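PTS system, lactose-specific IIBC components (Streptococcus pneumoniae, PDB 3NBM) probably relays a phosphoryl group, as the cytoplasmic IIB domain of a lactose phosphotransferase system, from the IIA component to the incoming sugar. Local coordinates at residues V11-G15 with S16-A20; G42-G45 with A46-I50; K98-Q101 with F102-H106. One frame throughout, in Å; residues are numbered along the deposited sequence. Where two conformers were deposited one is given.

Interaction 1 (V11-G15 with S16-A20); sequences VLCAG and SGTSA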
ATOM      1  N   VAL A  11      -1.809   0.010   3.011  1.00  4.88           N
ATOM      2  CA  VAL A  11      -1.575  -1.387   2.657  1.00  5.28           C
ATOM      3  C   VAL A  11      -2.681  -2.232   3.310  1.00  4.87           C
ATOM      4  O   VAL A  11      -2.888  -2.136   4.510  1.00  5.78           O
ATOM      5  CB  VAL A  11      -0.183  -1.894   3.099  1.00  5.22           C
ATOM      6  CG1 VAL A  11       0.081  -3.305   2.570  1.00  6.89           C
ATOM      7  CG2 VAL A  11       0.920  -0.920   2.705  1.00  6.78           C
ATOM      8  N   LEU A  12      -3.371  -3.043   2.506  1.00  5.44           N
ATOM      9  CA  LEU A  12      -4.476  -3.860   3.005  1.00  5.56           C
ATOM     10  C   LEU A  12      -4.139  -5.333   2.906  1.00  6.57           C
ATOM     11  O   LEU A  12      -3.598  -5.797   1.909  1.00  7.28           O
ATOM     12  CB  LEU A  12      -5.766  -3.581   2.204  1.00  5.68           C
ATOM     13  CG  LEU A  12      -6.313  -2.151   2.335  1.00  5.80           C
ATOM     14  CD1 LEU A  12      -7.515  -1.964   1.391  1.00  7.84           C
ATOM     15  CD2 LEU A  12      -6.647  -1.809   3.796  1.00  7.89           C
ATOM     16  N   CYS A  13      -4.491  -6.081   3.951  1.00  6.93           N
ATOM     17  CA  CYS A  13      -4.407  -7.538   3.917  1.00  7.46           C
ATOM     18  C   CYS A  13      -5.766  -8.115   4.330  1.00  8.61           C
ATOM     19  O   CYS A  13      -6.756  -7.379   4.446  1.00  9.69           O
ATOM     20  CB  CYS A  13      -3.242  -8.073   4.779  1.00  8.00           C
ATOM     21  SG  CYS A  13      -3.380  -7.793   6.531  1.00  8.31           S
ATOM     22  N   ALA A  14      -5.797  -9.430   4.528  1.00  8.98           N
ATOM     23  CA  ALA A  14      -7.003 -10.129   4.907  1.00 10.62           C
ATOM     24  C   ALA A  14      -7.124 -10.291   6.420  1.00 11.51           C
ATOM     25  O   ALA A  14      -7.996 -11.019   6.896  1.00 14.52           O
ATOM     26  CB  ALA A  14      -7.072 -11.508   4.207  1.00 11.51           C
ATOM     27  N   GLY A  15      -6.286  -9.591   7.173  1.00 11.23           N
ATOM     28  CA  GLY A  15      -6.327  -9.571   8.625  1.00 12.56           C
ATOM     29  C   GLY A  15      -5.261 -10.367   9.335  1.00 11.52           C
ATOM     30  O   GLY A  15      -5.285 -10.464  10.550  1.00 12.97           O
ATOM     31  N   SER A  16      -4.321 -10.936   8.589  1.00 10.81           N
ATOM     32  CA  SER A  16      -3.216 -11.649   9.213  1.00  9.67           C
ATOM     33  C   SER A  16      -2.220 -10.712   9.873  1.00 10.07           C
ATOM     34  O   SER A  16      -1.422 -11.143  10.705  1.00 11.15           O
ATOM     35  CB  SER A  16      -2.462 -12.540   8.233  1.00 10.10           C
ATOM     36  OG  SER A  16      -1.732 -11.776   7.287  1.00  9.83           O
ATOM     37  N   GLY A  17      -2.230  -9.452   9.442  1.00 11.10           N
ATOM     38  CA  GLY A  17      -1.249  -8.476   9.894  1.00 11.48           C
ATOM     39  C   GLY A  17      -0.048  -8.321   8.968  1.00 10.00           C
ATOM     40  O   GLY A  17       0.862  -7.512   9.199  1.00 11.25           O
ATOM     41  N   THR A  18      -0.038  -9.075   7.885  1.00  8.95           N
ATOM     42  CA  THR A  18       1.023  -8.964   6.928  1.00  8.01           C
ATOM     43  C   THR A  18       1.122  -7.545   6.330  1.00  7.78           C
ATOM     44  O   THR A  18       2.210  -7.111   5.976  1.00  8.84           O
ATOM     45  CB  THR A  18       0.902 -10.039   5.827  1.00 10.22           C
ATOM     46  OG1 THR A  18       2.088 -10.058   5.037  1.00 12.29           O
ATOM     47  CG2 THR A  18      -0.284  -9.851   4.925  1.00 11.15           C
ATOM     48  N   SER A  19       0.001  -6.825   6.208  1.00  7.43           N
ATOM     49  CA  SER A  19       0.034  -5.463   5.671  1.00  6.97           C
ATOM     50  C   SER A  19       0.963  -4.537   6.469  1.00  7.19           C
ATOM     51  O   SER A  19       1.618  -3.655   5.915  1.00  7.39           O
ATOM     52  CB  SER A  19      -1.384  -4.874   5.607  1.00  7.31           C
ATOM     53  OG  SER A  19      -2.056  -4.989   6.829  1.00  8.26           O
ATOM     54  N   ALA A  20       1.024  -4.729   7.774  1.00  7.38           N
ATOM     55  CA  ALA A  20       1.877  -3.925   8.626  1.00  8.63           C
ATOM     56  C   ALA A  20       3.359  -4.107   8.276  1.00  8.55           C
ATOM     57  O   ALA A  20       4.145  -3.176   8.458  1.00  9.04           O
ATOM     58  CB  ALA A  20       1.652  -4.244  10.103  1.00  9.29           C
TER
HETATM   59  O   HOH W   1      -3.908 -11.433   5.442  1.00  8.70           O
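Cys13, the last residue of strand 7-13, turns its side chain back under the following loop and meets Gly17, Thr18 and Ser19 at the start of helix 18-33. This is the packed part of the contact. With chi1 at 65°, SG sits between its own backbone N and carbonyl carbon, reaching into the curl of the loop. Ser19 N donates to Cys13 SG at 3.5 Å with an N-H...S angle of 161°, Gly15 N donates from the same distance, and Gly17 N makes a weaker, more bent bond. Ser19 OG lies 3.1 Å from Cys13 SG. Beside this polar cluster the methyl CG2 of Thr18 presses tightly on Cys13 CB, at 3.5 Å. Deeper still, CB of Ser19 rests on Val11 O at 3.3 Å and on Val11 CG1, so a small residue suits a site where helix and strand come this close.

The outer curve is looser and largely exposed. Here water 1 takes hydrogen bonds from Ala14 N at 2.9 Å and from Ser16 N, tying together the two ends of the outer curve. Ser16 OG accepts from Thr18 N at 3.2 Å, an ST turn that leads into the helix. Gly15 and Gly17 both have positive phi, and a side chain at either would collide with the preceding carbonyl oxygen.

This strand-turn-helix arrangement fits the P-loop of the family, in which a cysteine at the C-terminal end of the first strand carries the phosphoryl group. The three backbone N-H groups directed at Cys13 SG, that of Gly17 weakly, are consistent with that role, since such donors could also stabilise a negatively charged phosphoryl group bound to sulfur.

Interaction 2 (G42-G45 with A46-I50); sequences GAYG and AHYDI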
ATOM      1  N   GLY A  42      -4.139  -1.933   7.211  1.00  7.08           N
ATOM      2  CA  GLY A  42      -5.484  -2.230   7.626  1.00  8.18           C
ATOM      3  C   GLY A  42      -5.983  -3.499   7.006  1.00  7.40           C
ATOM      4  O   GLY A  42      -5.332  -4.094   6.129  1.00  7.47           O
ATOM      5  N   ALA A  43      -7.170  -3.930   7.439  1.00  8.19           N
ATOM      6  CA  ALA A  43      -7.855  -5.083   6.882  1.00  8.10           C
ATOM      7  C   ALA A  43      -8.797  -4.668   5.740  1.00  7.54           C
ATOM      8  O   ALA A  43      -9.531  -3.686   5.865  1.00  8.08           O
ATOM      9  CB  ALA A  43      -8.687  -5.815   7.972  1.00  9.89           C
ATOM     10  N   TYR A  44      -8.784  -5.431   4.657  1.00  7.13           N
ATOM     11  CA  TYR A  44      -9.736  -5.217   3.566  1.00  6.89           C
ATOM     12  C   TYR A  44     -11.139  -5.436   4.111  1.00  7.11           C
ATOM     13  O   TYR A  44     -11.437  -6.480   4.677  1.00  8.91           O
ATOM     14  CB  TYR A  44      -9.427  -6.152   2.388  1.00  6.51           C
ATOM     15  CG  TYR A  44     -10.149  -5.759   1.116  1.00  6.84           C
ATOM     16  CD1 TYR A  44     -11.477  -6.108   0.870  1.00  6.40           C
ATOM     17  CD2 TYR A  44      -9.525  -4.959   0.180  1.00  7.29           C
ATOM     18  CE1 TYR A  44     -12.137  -5.663  -0.276  1.00  6.88           C
ATOM     19  CE2 TYR A  44     -10.163  -4.545  -0.948  1.00  7.02           C
ATOM     20  CZ  TYR A  44     -11.474  -4.881  -1.174  1.00  6.73           C
ATOM     21  OH  TYR A  44     -12.093  -4.407  -2.323  1.00  8.29           O
ATOM     22  N   GLY A  45     -11.992  -4.452   3.922  1.00  7.12           N
ATOM     23  CA  GLY A  45     -13.325  -4.430   4.500  1.00  7.68           C
ATOM     24  C   GLY A  45     -13.547  -3.348   5.538  1.00  8.17           C
ATOM     25  O   GLY A  45     -14.692  -2.989   5.811  1.00  9.30           O
ATOM     26  N   ALA A  46     -12.464  -2.821   6.127  1.00  8.05           N
ATOM     27  CA  ALA A  46     -12.525  -1.669   7.041  1.00  8.51           C
ATOM     28  C   ALA A  46     -12.177  -0.378   6.328  1.00  7.56           C
ATOM     29  O   ALA A  46     -12.098   0.670   6.955  1.00  8.77           O
ATOM     30  CB  ALA A  46     -11.596  -1.863   8.249  1.00  9.36           C
ATOM     31  N   HIS A  47     -12.042  -0.436   4.996  1.00  7.51           N
ATOM     32  CA  HIS A  47     -11.447   0.654   4.232  1.00  7.74           C
ATOM     33  C   HIS A  47     -12.434   1.502   3.428  1.00  8.07           C
ATOM     34  O   HIS A  47     -12.025   2.491   2.825  1.00  8.51           O
ATOM     35  CB  HIS A  47     -10.402   0.094   3.279  1.00  7.53           C
ATOM     36  CG  HIS A  47     -11.022  -0.707   2.194  1.00  7.13           C
ATOM     37  ND1 HIS A  47     -11.556  -1.960   2.395  1.00  7.09           N
ATOM     38  CD2 HIS A  47     -11.310  -0.367   0.920  1.00  8.06           C
ATOM     39  CE1 HIS A  47     -12.096  -2.375   1.264  1.00  6.86           C
ATOM     40  NE2 HIS A  47     -11.962  -1.425   0.359  1.00  8.07           N
ATOM     41  N   TYR A  48     -13.711   1.121   3.358  1.00  8.58           N
ATOM     42  CA  TYR A  48     -14.592   1.742   2.378  1.00  8.94           C
ATOM     43  C   TYR A  48     -14.797   3.222   2.590  1.00 10.47           C
ATOM     44  O   TYR A  48     -14.955   3.939   1.617  1.00 12.01           O
ATOM     45  CB  TYR A  48     -15.931   1.007   2.328  1.00  9.96           C
ATOM     46  CG  TYR A  48     -15.820  -0.392   1.806  1.00  8.48           C
ATOM     47  CD1 TYR A  48     -15.451  -0.640   0.509  1.00 10.03           C
ATOM     48  CD2 TYR A  48     -16.143  -1.483   2.609  1.00  9.77           C
ATOM     49  CE1 TYR A  48     -15.377  -1.918   0.022  1.00 10.02           C
ATOM     50  CE2 TYR A  48     -16.052  -2.783   2.131  1.00  9.59           C
ATOM     51  CZ  TYR A  48     -15.686  -2.990   0.835  1.00  8.83           C
ATOM     52  OH  TYR A  48     -15.593  -4.239   0.301  1.00  9.74           O
ATOM     53  N   ASP A  49     -14.776   3.691   3.835  1.00  9.69           N
ATOM     54  CA  ASP A  49     -14.956   5.120   4.099  1.00 11.31           C
ATOM     55  C   ASP A  49     -13.653   5.873   4.204  1.00 10.78           C
ATOM     56  O   ASP A  49     -13.652   7.086   4.000  1.00 14.59           O
ATOM     57  CB  ASP A  49     -15.742   5.350   5.383  1.00 12.24           C
ATOM     58  CG  ASP A  49     -17.201   4.961   5.258  1.00 13.71           C
ATOM     59  OD1 ASP A  49     -17.860   5.291   4.245  1.00 21.42           O
ATOM     60  OD2 ASP A  49     -17.682   4.301   6.159  1.00 16.11           O
ATOM     61  N   ILE A  50     -12.553   5.209   4.564  1.00  9.52           N
ATOM     62  CA  ILE A  50     -11.267   5.863   4.721  1.00  8.62           C
ATOM     63  C   ILE A  50     -10.442   5.869   3.456  1.00  8.83           C
ATOM     64  O   ILE A  50      -9.450   6.580   3.378  1.00  8.55           O
ATOM     65  CB  ILE A  50     -10.416   5.278   5.870  1.00  7.82           C
ATOM     66  CG1 ILE A  50     -10.073   3.786   5.664  1.00  8.95           C
ATOM     67  CG2 ILE A  50     -11.116   5.481   7.212  1.00  9.01           C
ATOM     68  CD1 ILE A  50      -8.979   3.255   6.579  1.00  9.88           C
TER
HETATM   69  O   HOH W   2     -12.519  -1.577  -2.396  1.00  9.97           O
HETATM   70  O   HOH W   3     -14.787  -4.546  -2.295  1.00 12.46           O
HETATM   71  O   HOH W   4     -15.328  -0.013   5.526  1.00 28.70           O
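Ala43 and Ala46 close the bend that follows strand 37-43: Ala46 N donates to Ala43 O at 3.1 Å, making a type II beta turn. Its third residue needs positive phi, which Gly45 supplies without the clash a side chain would bring.

A second hydrogen bond joins backbone to side chain. Gly45 N points at His47 ND1, 3.0 Å away and almost exactly in the imidazole plane, with an N-H...N angle of 166°. The chi1 of His47, 69°, brings the ring back to the turn; since Gly45 N supplies the proton, ND1 is the acceptor.

Aromatic contacts follow from that placement. His47 CE1 stands 3.4 Å above the plane of the Tyr44 ring, over its centre, while the two ring planes are inclined by 43°. The same CE1 also lies above a face of the Tyr48 ring, nearer its rim, so both tyrosines pack on one imidazole carbon. Tyr66 stacks on Tyr44 from outside the turn.

Waters link the polar ends of the side chains and, separately, two backbone atoms. Water 2 joins Tyr44 OH to His47 NE2, and water 3 bridges Tyr44 OH and Tyr48 OH at 2.7 Å from each. Water 4 is the backbone bridge, donating to Gly45 O while accepting from Tyr48 N.

With ND1 bonded to the main chain and NE2 to water, both imidazole nitrogens are engaged, which fixes the rotation of a largely buried ring.

Interaction 3 (K98-Q101 with F102-H106); sequences KALQ and FVLEH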
ATOM      1  N   LYS A  98      13.795  -0.727  -1.233  1.00  8.61           N
ATOM      2  CA  LYS A  98      12.956  -1.236  -2.307  1.00  9.09           C
ATOM      3  C   LYS A  98      11.486  -0.927  -2.066  1.00  8.41           C
ATOM      4  O   LYS A  98      10.755  -0.638  -3.027  1.00  8.47           O
ATOM      5  CB  LYS A  98      13.147  -2.752  -2.504  1.00 10.00           C
ATOM      6  CG  LYS A  98      14.539  -3.099  -3.037  1.00 14.42           C
ATOM      7  CD  LYS A  98      14.782  -4.613  -3.098  1.00 20.01           C
ATOM      8  CE  LYS A  98      16.289  -4.935  -3.146  1.00 24.73           C
ATOM      9  NZ  LYS A  98      17.035  -4.634  -1.850  1.00 25.41           N
ATOM     10  N   ALA A  99      11.038  -0.989  -0.814  1.00  8.24           N
ATOM     11  CA  ALA A  99       9.628  -0.687  -0.486  1.00  7.86           C
ATOM     12  C   ALA A  99       9.305   0.768  -0.853  1.00  8.01           C
ATOM     13  O   ALA A  99       8.272   1.032  -1.457  1.00  8.25           O
ATOM     14  CB  ALA A  99       9.349  -0.995   0.985  1.00  8.38           C
ATOM     15  N   LEU A 100      10.192   1.697  -0.503  1.00  8.31           N
ATOM     16  CA  LEU A 100       9.974   3.103  -0.827  1.00  8.34           C
ATOM     17  C   LEU A 100       9.975   3.312  -2.344  1.00  8.34           C
ATOM     18  O   LEU A 100       9.142   4.021  -2.902  1.00  8.40           O
ATOM     19  CB  LEU A 100      11.065   3.964  -0.184  1.00  9.21           C
ATOM     20  CG  LEU A 100      10.930   5.451  -0.494  1.00 10.65           C
ATOM     21  CD1 LEU A 100       9.643   6.034   0.150  1.00 11.89           C
ATOM     22  CD2 LEU A 100      12.151   6.205  -0.026  1.00 12.32           C
ATOM     23  N   GLN A 101      10.950   2.710  -3.021  1.00  8.36           N
ATOM     24  CA  GLN A 101      11.010   2.829  -4.478  1.00  9.43           C
ATOM     25  C   GLN A 101       9.743   2.291  -5.152  1.00  9.14           C
ATOM     26  O   GLN A 101       9.232   2.893  -6.076  1.00 10.06           O
ATOM     27  CB  GLN A 101      12.239   2.119  -5.000  1.00 11.02           C
ATOM     28  CG  GLN A 101      12.436   2.215  -6.449  1.00 15.89           C
ATOM     29  CD  GLN A 101      13.561   1.314  -6.882  1.00 20.43           C
ATOM     30  OE1 GLN A 101      13.513   0.061  -6.711  1.00 25.13           O
ATOM     31  NE2 GLN A 101      14.596   1.927  -7.438  1.00 20.41           N
ATOM     32  N   PHE A 102       9.227   1.187  -4.644  1.00  9.12           N
ATOM     33  CA  PHE A 102       7.996   0.612  -5.151  1.00  8.53           C
ATOM     34  C   PHE A 102       6.833   1.609  -5.041  1.00  8.76           C
ATOM     35  O   PHE A 102       6.064   1.775  -5.975  1.00  9.42           O
ATOM     36  CB  PHE A 102       7.681  -0.672  -4.381  1.00  8.44           C
ATOM     37  CG  PHE A 102       6.410  -1.348  -4.804  1.00  8.40           C
ATOM     38  CD1 PHE A 102       6.413  -2.296  -5.817  1.00 10.81           C
ATOM     39  CD2 PHE A 102       5.216  -1.071  -4.166  1.00 10.01           C
ATOM     40  CE1 PHE A 102       5.239  -2.931  -6.182  1.00 11.52           C
ATOM     41  CE2 PHE A 102       4.063  -1.715  -4.544  1.00 11.01           C
ATOM     42  CZ  PHE A 102       4.091  -2.649  -5.535  1.00 11.96           C
ATOM     43  N   VAL A 103       6.702   2.250  -3.882  1.00  7.99           N
ATOM     44  CA  VAL A 103       5.642   3.239  -3.691  1.00  8.16           C
ATOM     45  C   VAL A 103       5.759   4.353  -4.732  1.00  9.22           C
ATOM     46  O   VAL A 103       4.807   4.675  -5.443  1.00  9.64           O
ATOM     47  CB  VAL A 103       5.675   3.809  -2.259  1.00  8.07           C
ATOM     48  CG1 VAL A 103       4.870   5.116  -2.178  1.00  9.98           C
ATOM     49  CG2 VAL A 103       5.190   2.763  -1.255  1.00  8.26           C
ATOM     50  N   LEU A 104       6.945   4.945  -4.839  1.00  9.51           N
ATOM     51  CA  LEU A 104       7.094   6.093  -5.717  1.00 10.20           C
ATOM     52  C   LEU A 104       6.945   5.695  -7.189  1.00 10.93           C
ATOM     53  O   LEU A 104       6.424   6.483  -7.986  1.00 11.57           O
ATOM     54  CB  LEU A 104       8.397   6.862  -5.393  1.00 11.07           C
ATOM     55  CG  LEU A 104       8.316   7.597  -4.027  1.00 14.56           C
ATOM     56  CD1 LEU A 104       9.659   8.020  -3.501  1.00 18.47           C
ATOM     57  CD2 LEU A 104       7.361   8.802  -4.130  1.00 17.50           C
ATOM     58  N   GLU A 105       7.391   4.498  -7.561  1.00 12.04           N
ATOM     59  CA  GLU A 105       7.247   4.099  -8.954  0.50 12.75           C
ATOM     60  C   GLU A 105       5.777   3.875  -9.311  1.00 13.05           C
ATOM     61  O   GLU A 105       5.427   3.961 -10.491  1.00 14.86           O
ATOM     62  CB  GLU A 105       8.143   2.898  -9.304  0.50 13.03           C
ATOM     63  CG  GLU A 105       9.605   3.288  -9.388  0.50 14.28           C
ATOM     64  CD  GLU A 105      10.591   2.139  -9.504  0.50 15.84           C
ATOM     65  OE1 GLU A 105      10.196   0.953  -9.430  0.50 17.40           O
ATOM     66  OE2 GLU A 105      11.789   2.463  -9.677  0.50 18.37           O
ATOM     67  N   HIS A 106       4.921   3.670  -8.306  1.00 12.02           N
ATOM     68  CA  HIS A 106       3.487   3.543  -8.510  1.00 11.96           C
ATOM     69  C   HIS A 106       2.684   4.788  -8.196  1.00 12.38           C
ATOM     70  O   HIS A 106       1.452   4.734  -8.140  1.00 12.66           O
ATOM     71  CB  HIS A 106       2.959   2.356  -7.709  1.00 12.35           C
ATOM     72  CG  HIS A 106       3.400   1.052  -8.258  1.00 12.95           C
ATOM     73  ND1 HIS A 106       4.602   0.475  -7.923  1.00 14.44           N
ATOM     74  CD2 HIS A 106       2.844   0.254  -9.194  1.00 16.17           C
ATOM     75  CE1 HIS A 106       4.745  -0.651  -8.599  1.00 15.75           C
ATOM     76  NE2 HIS A 106       3.690  -0.809  -9.374  1.00 17.22           N
TER
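Lys98-Gln101 and Phe102-Glu105 are successive turns of helix 96-105, joined by four regular i to i+4 hydrogen bonds, from Phe102 N to Lys98 O through Glu105 N to Gln101 O, the latter 2.9 Å long. Side chains then fall onto different flanks. Leu100 and Leu104 lie side by side and point the same way, with Leu100 CG 4.2 Å from Leu104 CD1, a light apolar contact one turn apart. Next to them Val103 sets CG2 against Ala99 O at 3.5 Å, a compact branched side chain close to the helix surface. On the exposed flank Gln101 runs extended across Glu105, but Glu105 has two conformers, so the closeness of its carboxylate to Gln101 CG is doubtful.

The helix ends with Glu105, and His106 is the first residue to leave helical backbone angles. With chi1 at -70°, its ring turns back along the helix, and ND1 donates to Phe102 O at 2.8 Å with an N-H...O angle of 164°. That carbonyl receives only weak backbone bonding, from His106 N, so the imidazole supplies a second, shorter bond at the end of the helix. His106 CE1 lies 3.4 Å above the Phe102 ring plane, toward its rim.

Around this helix, Ala99 and Val103 face helix 18-33 through Leu22, Ala25 and Ile26, small and branched residues for a close approach; Val103 also reaches Leu7 and Val9 of strand 7-13, and Phe102 wedges between helix 86-93 and Val82 of strand 80-83.

Overall arrangement
Along the chain the three contacts come in series. Interactions 1 and 2 are neighbours, with centres 11 Å apart, at the ends of strands 7-13 and 37-43, which are adjacent and parallel in the four-stranded sheet and are linked through helix 18-33 as a beta-alpha-beta unit. They touch directly: Cys13 O and Tyr44 N, 2.8 Å apart, probably form a hydrogen bond. Interaction 3 belongs to the last helix, across the centre of the chain, about 18 Å from interaction 1 and 22 Å from interaction 2 between centres. The presumed phosphorylation loop and its adjoining turn thus share one end of the sheet, while 98-106 packs the C-terminal helix onto the fold.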